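Local coordinates for protein LysR family transcriptional regulator (Vibrio vulnificus, PDB 5FHK) that probably binds specific DNA sequences as a transcription factor regulating virulence genes, represented here by its regulatory domain, at residues Gly7-Ser12 against Glu192-Phe197; Leu68-Ile73 against Tyr181-His186. All coordinates share one frame; numbering follows the deposited sequence.

How the contacts relate
Leaving the N terminus, the chain enters strand 9-14, the first half of contact 1. Its partner, helix 192-204, comes almost at the C terminus, so contact 1 closes a loop of nearly the whole domain. Contact 2 opens and shuts within that span: residues 68-73 pair with 181-186, and a short connection then leads into helix 192-204. The two loops therefore nest without crossing. Strand 56-60 bridges them in one sheet, pairing with strand 9-14 on one edge and strand 178-185 on the other. Helix 192-204 packs across this sheet, touching Ile9 and Ile11 early and Met182 later. The contact centres lie about 14 Å apart.

Contact 1: residues Gly7-Ser12 against Glu192-Phe197; sequences GKIKIS and EKVRLF
The carbonyl oxygen of Lys193 accepts the regular helical hydrogen bond from Phe197 N, with Phe197 N to Lys193 O at 3.1 Å. Separately, the apolar methyl Ile9 CD1 packs against Lys193 O at 3.2 Å, a close van der Waals contact and not a bond. This is helix-on-sheet packing in the Rossmann-like lobe of a LysR regulatory domain, related to the periplasmic binding proteins: the last helix, 192-204, lies against the first strand, 9-14, the two short segments running 45° apart. Ile9 carries much of the contact. Its CG1 stands beside the backbone N (chi1 -57°) and the chain continues extended, so CD1 reaches the helix backbone and also lies 3.8 Å from Phe197 CB. Lower on the same side chain, Ile9 CG1 meets Val194 CG2 at 4.0 Å. A beta-branched isoleucine suits this place, since CG1 and CG2 both lie near Val194 CG2 while CD1 reaches the helix turn. Alternation along the strand brings Ile11 to the same face, whereas Lys8 and Lys10 point away from the helix. Phe197 extends anti to its backbone N (chi1 176°), which carries its ring across to Ile11. Phe29 of helix 18-32 meets that ring edge-to-face, and Val56 and Phe58 of the neighbouring strand also touch it, so a large apolar residue fits this buried position. Lys193 brings CB near Ile9 CD1, and its ammonium bonds to Ser6 O. At the end of the ring, Phe197 CZ lies 4.0 Å from Ile11 CD1, while Phe197 CE2 lies 4.1 Å from Ile11 CG2.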
ATOM      1  N   GLY A   7      15.764 -16.683 -13.715  1.00 38.46           N
ATOM      2  CA  GLY A   7      16.634 -15.709 -13.084  1.00 37.23           C
ATOM      3  C   GLY A   7      16.023 -15.018 -11.889  1.00 37.08           C
ATOM      4  O   GLY A   7      16.526 -13.977 -11.455  1.00 39.09           O
ATOM      5  N   LYS A   8      14.970 -15.604 -11.324  1.00 33.42           N
ATOM      6  CA  LYS A   8      14.194 -14.943 -10.286  1.00 29.74           C
ATOM      7  C   LYS A   8      13.411 -15.985  -9.515  1.00 25.75           C
ATOM      8  O   LYS A   8      13.090 -17.065 -10.032  1.00 26.10           O
ATOM      9  CB  LYS A   8      13.205 -13.926 -10.877  1.00 29.92           C
ATOM     10  CG  LYS A   8      12.057 -14.637 -11.557  1.00 34.13           C
ATOM     11  CD  LYS A   8      10.987 -13.744 -12.120  1.00 37.63           C
ATOM     12  CE  LYS A   8      10.124 -14.515 -13.126  1.00 38.49           C
ATOM     13  NZ  LYS A   8      10.971 -15.073 -14.201  1.00 37.57           N
ATOM     14  N   ILE A   9      13.058 -15.611  -8.290  1.00 23.90           N
ATOM     15  CA  ILE A   9      12.032 -16.284  -7.495  1.00 25.89           C
ATOM     16  C   ILE A   9      10.766 -15.442  -7.542  1.00 27.15           C
ATOM     17  O   ILE A   9      10.808 -14.220  -7.332  1.00 28.38           O
ATOM     18  CB  ILE A   9      12.494 -16.493  -6.044  1.00 29.32           C
ATOM     19  CG1 ILE A   9      13.806 -17.278  -6.001  1.00 30.57           C
ATOM     20  CG2 ILE A   9      11.426 -17.200  -5.225  1.00 29.33           C
ATOM     21  CD1 ILE A   9      14.460 -17.265  -4.628  1.00 31.30           C
ATOM     22  N   LYS A  10       9.642 -16.094  -7.824  1.00 25.72           N
ATOM     23  CA  LYS A  10       8.358 -15.446  -8.032  1.00 29.11           C
ATOM     24  C   LYS A  10       7.495 -15.747  -6.808  1.00 28.57           C
ATOM     25  O   LYS A  10       7.111 -16.901  -6.592  1.00 33.72           O
ATOM     26  CB  LYS A  10       7.727 -15.974  -9.327  1.00 32.95           C
ATOM     27  CG  LYS A  10       6.660 -15.076 -10.004  1.00 37.44           C
ATOM     28  CD  LYS A  10       6.110 -15.761 -11.267  1.00 42.48           C
ATOM     29  CE  LYS A  10       4.817 -15.105 -11.790  1.00 46.34           C
ATOM     30  NZ  LYS A  10       5.017 -13.677 -12.190  1.00 47.63           N
ATOM     31  N   ILE A  11       7.190 -14.735  -5.988  1.00 21.01           N
ATOM     32  CA  ILE A  11       6.433 -15.001  -4.769  1.00 20.37           C
ATOM     33  C   ILE A  11       5.189 -14.129  -4.720  1.00 21.02           C
ATOM     34  O   ILE A  11       5.143 -13.024  -5.272  1.00 21.84           O
ATOM     35  CB  ILE A  11       7.269 -14.824  -3.472  1.00 26.63           C
ATOM     36  CG1 ILE A  11       7.874 -13.429  -3.343  1.00 33.41           C
ATOM     37  CG2 ILE A  11       8.374 -15.849  -3.395  1.00 28.88           C
ATOM     38  CD1 ILE A  11       9.044 -13.378  -2.277  1.00 36.58           C
ATOM     39  N   SER A  12       4.150 -14.665  -4.091  1.00 25.37           N
ATOM     40  CA  SER A  12       2.916 -13.931  -3.816  1.00 27.15           C
ATOM     41  C   SER A  12       2.752 -13.772  -2.311  1.00 24.42           C
ATOM     42  O   SER A  12       3.031 -14.711  -1.557  1.00 20.02           O
ATOM     43  CB  SER A  12       1.708 -14.664  -4.393  1.00 29.29           C
ATOM     44  OG  SER A  12       0.523 -13.921  -4.198  1.00 28.39           O
ATOM     45  N   GLU A 192      17.292 -24.588  -6.715  1.00 31.71           N
ATOM     46  CA  GLU A 192      18.148 -24.245  -5.578  1.00 29.76           C
ATOM     47  C   GLU A 192      17.829 -22.858  -5.021  1.00 27.79           C
ATOM     48  O   GLU A 192      17.772 -22.670  -3.801  1.00 24.58           O
ATOM     49  CB  GLU A 192      19.615 -24.315  -6.006  1.00 30.28           C
ATOM     50  CG  GLU A 192      20.665 -23.916  -4.943  1.00 31.64           C
ATOM     51  CD  GLU A 192      22.107 -24.016  -5.477  1.00 36.53           C
ATOM     52  OE1 GLU A 192      22.696 -22.964  -5.847  1.00 37.55           O
ATOM     53  OE2 GLU A 192      22.635 -25.155  -5.559  1.00 38.01           O
ATOM     54  N   LYS A 193      17.653 -21.870  -5.897  1.00 28.75           N
ATOM     55  CA  LYS A 193      17.359 -20.519  -5.430  1.00 29.40           C
ATOM     56  C   LYS A 193      16.056 -20.491  -4.636  1.00 27.76           C
ATOM     57  O   LYS A 193      15.976 -19.855  -3.580  1.00 27.89           O
ATOM     58  CB  LYS A 193      17.323 -19.551  -6.613  1.00 32.95           C
ATOM     59  CG  LYS A 193      18.699 -19.280  -7.171  1.00 38.72           C
ATOM     60  CD  LYS A 193      18.704 -18.152  -8.203  1.00 42.15           C
ATOM     61  CE  LYS A 193      17.968 -18.555  -9.478  1.00 41.81           C
ATOM     62  NZ  LYS A 193      18.943 -18.876 -10.587  1.00 42.31           N
ATOM     63  N   VAL A 194      15.052 -21.239  -5.085  1.00 25.12           N
ATOM     64  CA  VAL A 194      13.798 -21.313  -4.346  1.00 24.96           C
ATOM     65  C   VAL A 194      13.991 -22.070  -3.042  1.00 25.67           C
ATOM     66  O   VAL A 194      13.476 -21.681  -1.987  1.00 20.71           O
ATOM     67  CB  VAL A 194      12.721 -21.949  -5.234  1.00 27.07           C
ATOM     68  CG1 VAL A 194      11.472 -22.300  -4.415  1.00 25.16           C
ATOM     69  CG2 VAL A 194      12.408 -21.003  -6.361  1.00 31.21           C
ATOM     70  N   ARG A 195      14.755 -23.152  -3.091  1.00 27.62           N
ATOM     71  CA  ARG A 195      15.050 -23.920  -1.895  1.00 26.56           C
ATOM     72  C   ARG A 195      15.811 -23.087  -0.872  1.00 26.00           C
ATOM     73  O   ARG A 195      15.530 -23.152   0.330  1.00 21.95           O
ATOM     74  CB  ARG A 195      15.836 -25.163  -2.317  1.00 31.70           C
ATOM     75  CG  ARG A 195      16.647 -25.825  -1.242  1.00 37.74           C
ATOM     76  CD  ARG A 195      17.556 -26.922  -1.838  1.00 43.36           C
ATOM     77  NE  ARG A 195      18.931 -26.468  -2.004  1.00 44.98           N
ATOM     78  CZ  ARG A 195      19.662 -25.932  -1.028  1.00 41.48           C
ATOM     79  NH1 ARG A 195      19.155 -25.767   0.192  1.00 37.37           N
ATOM     80  NH2 ARG A 195      20.902 -25.561  -1.275  1.00 41.38           N
ATOM     81  N   LEU A 196      16.776 -22.286  -1.326  1.00 24.42           N
ATOM     82  CA  LEU A 196      17.511 -21.462  -0.380  1.00 25.28           C
ATOM     83  C   LEU A 196      16.580 -20.464   0.283  1.00 22.38           C
ATOM     84  O   LEU A 196      16.695 -20.190   1.488  1.00 21.29           O
ATOM     85  CB  LEU A 196      18.668 -20.771  -1.089  1.00 27.13           C
ATOM     86  CG  LEU A 196      19.875 -21.715  -1.118  1.00 30.25           C
ATOM     87  CD1 LEU A 196      21.000 -21.143  -1.942  1.00 29.84           C
ATOM     88  CD2 LEU A 196      20.369 -21.999   0.304  1.00 31.65           C
ATOM     89  N   PHE A 197      15.608 -19.961  -0.473  1.00 21.88           N
ATOM     90  CA  PHE A 197      14.679 -18.989   0.082  1.00 23.79           C
ATOM     91  C   PHE A 197      13.838 -19.627   1.174  1.00 22.07           C
ATOM     92  O   PHE A 197      13.732 -19.097   2.283  1.00 20.81           O
ATOM     93  CB  PHE A 197      13.800 -18.417  -1.031  1.00 21.98           C
ATOM     94  CG  PHE A 197      12.766 -17.477  -0.543  1.00 23.59           C
ATOM     95  CD1 PHE A 197      13.115 -16.220  -0.095  1.00 24.40           C
ATOM     96  CD2 PHE A 197      11.434 -17.853  -0.499  1.00 22.16           C
ATOM     97  CE1 PHE A 197      12.135 -15.356   0.373  1.00 25.34           C
ATOM     98  CE2 PHE A 197      10.478 -17.009  -0.035  1.00 21.85           C
ATOM     99  CZ  PHE A 197      10.812 -15.762   0.395  1.00 25.43           C
TER

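Contact 2: residues Leu68-Ile73 against Tyr181-His186; sequences LIARKI and YMLYNH
Ile69 and Tyr184, and again Arg71 and Met182, form hydrogen-bonded pairs of an antiparallel beta ladder within the mixed sheet of the LysR regulatory domain. Four backbone bonds hold it: the shortest runs from Met182 N to Arg71 O at 2.7 Å, and Ile69 N reaches Tyr184 O at 2.8 Å. Between successive pairs, CA-H...O contacts add to the bonds, as from Leu183 CA to Ile69 O at 3.2 Å.

Ring contacts come next. Tyr184 holds CG between its backbone N and carbonyl carbon (chi1 55°), which folds the ring back over its neighbour; Ile69 CB sits over one face, a CH-pi contact 4.1 Å from the ring centroid. A branched isoleucine serves well here, because its CD1 also reaches Tyr184 CE2 at 3.5 Å.

Apolar packing continues on the opposite face, where Leu183 CD2 lies 3.7 Å from Ala70 CB and the small Ala70 CB also touches the Tyr181 ring at CD2. At the end of the ladder Leu68 CD1 meets Leu183 CD1 at 3.7 Å. On the Met182 and Tyr184 face, Val201, Ile202 and Ile198 of helix 192-204 take up the packing, and Arg71 runs alongside Met182, CD near CE. The ladder thus owes its register to backbone bonds, while Met182 and Tyr184, with Arg71, join that face to helix 192-204.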
ATOM      1  N   LEU A  68       0.653 -29.080  -2.266  1.00 50.63           N
ATOM      2  CA  LEU A  68       1.368 -27.982  -1.632  1.00 45.40           C
ATOM      3  C   LEU A  68       1.710 -28.339  -0.194  1.00 45.21           C
ATOM      4  O   LEU A  68       0.890 -28.922   0.523  1.00 50.75           O
ATOM      5  CB  LEU A  68       0.524 -26.703  -1.649  1.00 42.56           C
ATOM      6  CG  LEU A  68       0.157 -26.035  -2.982  1.00 42.69           C
ATOM      7  CD1 LEU A  68      -0.061 -24.553  -2.786  1.00 44.02           C
ATOM      8  CD2 LEU A  68       1.215 -26.271  -4.051  1.00 40.29           C
ATOM      9  N   ILE A  69       2.917 -27.992   0.233  1.00 40.94           N
ATOM     10  CA  ILE A  69       3.264 -28.000   1.647  1.00 41.07           C
ATOM     11  C   ILE A  69       2.927 -26.638   2.240  1.00 39.08           C
ATOM     12  O   ILE A  69       3.269 -25.595   1.672  1.00 38.55           O
ATOM     13  CB  ILE A  69       4.752 -28.333   1.848  1.00 41.20           C
ATOM     14  CG1 ILE A  69       5.104 -29.587   1.068  1.00 40.33           C
ATOM     15  CG2 ILE A  69       5.067 -28.513   3.309  1.00 42.05           C
ATOM     16  CD1 ILE A  69       6.187 -29.350   0.092  1.00 40.59           C
ATOM     17  N   ALA A  70       2.274 -26.647   3.397  1.00 39.44           N
ATOM     18  CA  ALA A  70       1.783 -25.435   4.037  1.00 38.95           C
ATOM     19  C   ALA A  70       2.400 -25.338   5.420  1.00 38.61           C
ATOM     20  O   ALA A  70       2.299 -26.276   6.219  1.00 39.63           O
ATOM     21  CB  ALA A  70       0.256 -25.439   4.121  1.00 41.44           C
ATOM     22  N   ARG A  71       3.048 -24.207   5.693  1.00 35.07           N
ATOM     23  CA  ARG A  71       3.683 -23.957   6.975  1.00 33.49           C
ATOM     24  C   ARG A  71       3.147 -22.660   7.565  1.00 29.87           C
ATOM     25  O   ARG A  71       3.178 -21.615   6.908  1.00 26.08           O
ATOM     26  CB  ARG A  71       5.203 -23.884   6.818  1.00 32.74           C
ATOM     27  CG  ARG A  71       5.959 -23.619   8.105  1.00 33.12           C
ATOM     28  CD  ARG A  71       7.466 -23.911   7.924  1.00 37.13           C
ATOM     29  NE  ARG A  71       7.824 -25.269   8.346  1.00 40.16           N
ATOM     30  CZ  ARG A  71       8.526 -25.541   9.439  1.00 42.86           C
ATOM     31  NH1 ARG A  71       8.965 -24.555  10.218  1.00 41.28           N
ATOM     32  NH2 ARG A  71       8.798 -26.800   9.748  1.00 46.85           N
ATOM     33  N   LYS A  72       2.676 -22.727   8.801  1.00 33.18           N
ATOM     34  CA  LYS A  72       2.205 -21.543   9.510  1.00 32.74           C
ATOM     35  C   LYS A  72       3.409 -20.725   9.960  1.00 29.50           C
ATOM     36  O   LYS A  72       4.248 -21.222  10.717  1.00 28.80           O
ATOM     37  CB  LYS A  72       1.350 -21.955  10.705  1.00 37.57           C
ATOM     38  CG  LYS A  72       0.864 -20.780  11.551  1.00 41.02           C
ATOM     39  CD  LYS A  72       0.208 -21.227  12.864  1.00 45.02           C
ATOM     40  CE  LYS A  72      -0.055 -20.022  13.771  1.00 46.66           C
ATOM     41  NZ  LYS A  72      -0.374 -20.359  15.200  1.00 47.35           N
ATOM     42  N   ILE A  73       3.522 -19.491   9.475  1.00 26.77           N
ATOM     43  CA  ILE A  73       4.635 -18.631   9.862  1.00 27.40           C
ATOM     44  C   ILE A  73       4.178 -17.436  10.683  1.00 23.21           C
ATOM     45  O   ILE A  73       4.994 -16.570  11.018  1.00 25.14           O
ATOM     46  CB  ILE A  73       5.463 -18.174   8.645  1.00 31.14           C
ATOM     47  CG1 ILE A  73       4.634 -17.313   7.695  1.00 30.42           C
ATOM     48  CG2 ILE A  73       6.080 -19.369   7.925  1.00 36.34           C
ATOM     49  CD1 ILE A  73       5.490 -16.612   6.650  1.00 28.55           C
ATOM     50  N   TYR A 181       0.281 -18.452   6.096  1.00 29.94           N
ATOM     51  CA  TYR A 181       0.965 -19.674   5.740  1.00 27.77           C
ATOM     52  C   TYR A 181       1.991 -19.375   4.672  1.00 25.08           C
ATOM     53  O   TYR A 181       1.909 -18.367   3.962  1.00 22.39           O
ATOM     54  CB  TYR A 181      -0.006 -20.737   5.233  1.00 29.21           C
ATOM     55  CG  TYR A 181      -0.926 -21.274   6.293  1.00 31.93           C
ATOM     56  CD1 TYR A 181      -2.065 -20.578   6.651  1.00 29.65           C
ATOM     57  CD2 TYR A 181      -0.656 -22.480   6.934  1.00 34.37           C
ATOM     58  CE1 TYR A 181      -2.904 -21.056   7.612  1.00 32.29           C
ATOM     59  CE2 TYR A 181      -1.502 -22.970   7.909  1.00 35.66           C
ATOM     60  CZ  TYR A 181      -2.624 -22.254   8.240  1.00 35.89           C
ATOM     61  OH  TYR A 181      -3.493 -22.714   9.208  1.00 38.46           O
ATOM     62  N   MET A 182       2.980 -20.259   4.589  1.00 25.59           N
ATOM     63  CA  MET A 182       3.898 -20.300   3.466  1.00 25.89           C
ATOM     64  C   MET A 182       3.597 -21.582   2.704  1.00 26.18           C
ATOM     65  O   MET A 182       3.644 -22.676   3.284  1.00 25.95           O
ATOM     66  CB  MET A 182       5.359 -20.242   3.921  1.00 26.94           C
ATOM     67  CG  MET A 182       6.360 -20.496   2.807  1.00 27.19           C
ATOM     68  SD  MET A 182       8.076 -20.373   3.360  1.00 30.75           S
ATOM     69  CE  MET A 182       8.081 -21.599   4.660  1.00 32.89           C
ATOM     70  N   LEU A 183       3.270 -21.442   1.421  1.00 25.48           N
ATOM     71  CA  LEU A 183       2.920 -22.565   0.553  1.00 23.93           C
ATOM     72  C   LEU A 183       3.981 -22.754  -0.519  1.00 23.99           C
ATOM     73  O   LEU A 183       4.539 -21.773  -1.017  1.00 28.23           O
ATOM     74  CB  LEU A 183       1.573 -22.334  -0.134  1.00 23.00           C
ATOM     75  CG  LEU A 183       0.360 -21.773   0.603  1.00 27.16           C
ATOM     76  CD1 LEU A 183      -0.877 -21.941  -0.312  1.00 26.68           C
ATOM     77  CD2 LEU A 183       0.137 -22.528   1.889  1.00 33.03           C
ATOM     78  N   TYR A 184       4.252 -24.014  -0.875  1.00 24.45           N
ATOM     79  CA  TYR A 184       5.129 -24.324  -2.000  1.00 29.29           C
ATOM     80  C   TYR A 184       4.905 -25.758  -2.473  1.00 34.47           C
ATOM     81  O   TYR A 184       4.517 -26.639  -1.696  1.00 33.90           O
ATOM     82  CB  TYR A 184       6.612 -24.118  -1.659  1.00 30.47           C
ATOM     83  CG  TYR A 184       7.103 -24.872  -0.444  1.00 32.09           C
ATOM     84  CD1 TYR A 184       6.829 -24.408   0.833  1.00 33.62           C
ATOM     85  CD2 TYR A 184       7.871 -26.019  -0.567  1.00 32.63           C
ATOM     86  CE1 TYR A 184       7.290 -25.068   1.960  1.00 32.94           C
ATOM     87  CE2 TYR A 184       8.339 -26.693   0.570  1.00 35.02           C
ATOM     88  CZ  TYR A 184       8.030 -26.199   1.828  1.00 35.24           C
ATOM     89  OH  TYR A 184       8.464 -26.818   2.977  1.00 37.23           O
ATOM     90  N   ASN A 185       5.172 -25.971  -3.762  1.00 39.60           N
ATOM     91  CA  ASN A 185       4.961 -27.262  -4.399  1.00 42.89           C
ATOM     92  C   ASN A 185       5.890 -28.314  -3.810  1.00 47.25           C
ATOM     93  O   ASN A 185       7.020 -28.019  -3.430  1.00 49.37           O
ATOM     94  CB  ASN A 185       5.204 -27.135  -5.901  1.00 43.56           C
ATOM     95  CG  ASN A 185       4.776 -28.375  -6.675  1.00 49.94           C
ATOM     96  OD1 ASN A 185       5.424 -29.425  -6.603  1.00 52.20           O
ATOM     97  ND2 ASN A 185       3.674 -28.260  -7.422  1.00 52.07           N
ATOM     98  N   HIS A 186       5.406 -29.547  -3.723  1.00 53.32           N
ATOM     99  CA  HIS A 186       6.311 -30.657  -3.458  1.00 61.85           C
ATOM    100  C   HIS A 186       6.646 -31.400  -4.755  1.00 62.56           C
ATOM    101  O   HIS A 186       6.032 -32.416  -5.082  1.00 63.62           O
ATOM    102  CB  HIS A 186       5.733 -31.632  -2.440  1.00 69.57           C
ATOM    103  CG  HIS A 186       6.654 -32.770  -2.133  1.00 76.75           C
ATOM    104  ND1 HIS A 186       6.844 -33.826  -3.000  1.00 79.88           N
ATOM    105  CD2 HIS A 186       7.472 -32.996  -1.079  1.00 78.59           C
ATOM    106  CE1 HIS A 186       7.725 -34.665  -2.484  1.00 81.10           C
ATOM    107  NE2 HIS A 186       8.120 -34.186  -1.317  1.00 80.19           N
TER
HETATM  108  O   HOH W   1       7.914 -26.557   6.263  1.00 37.02           O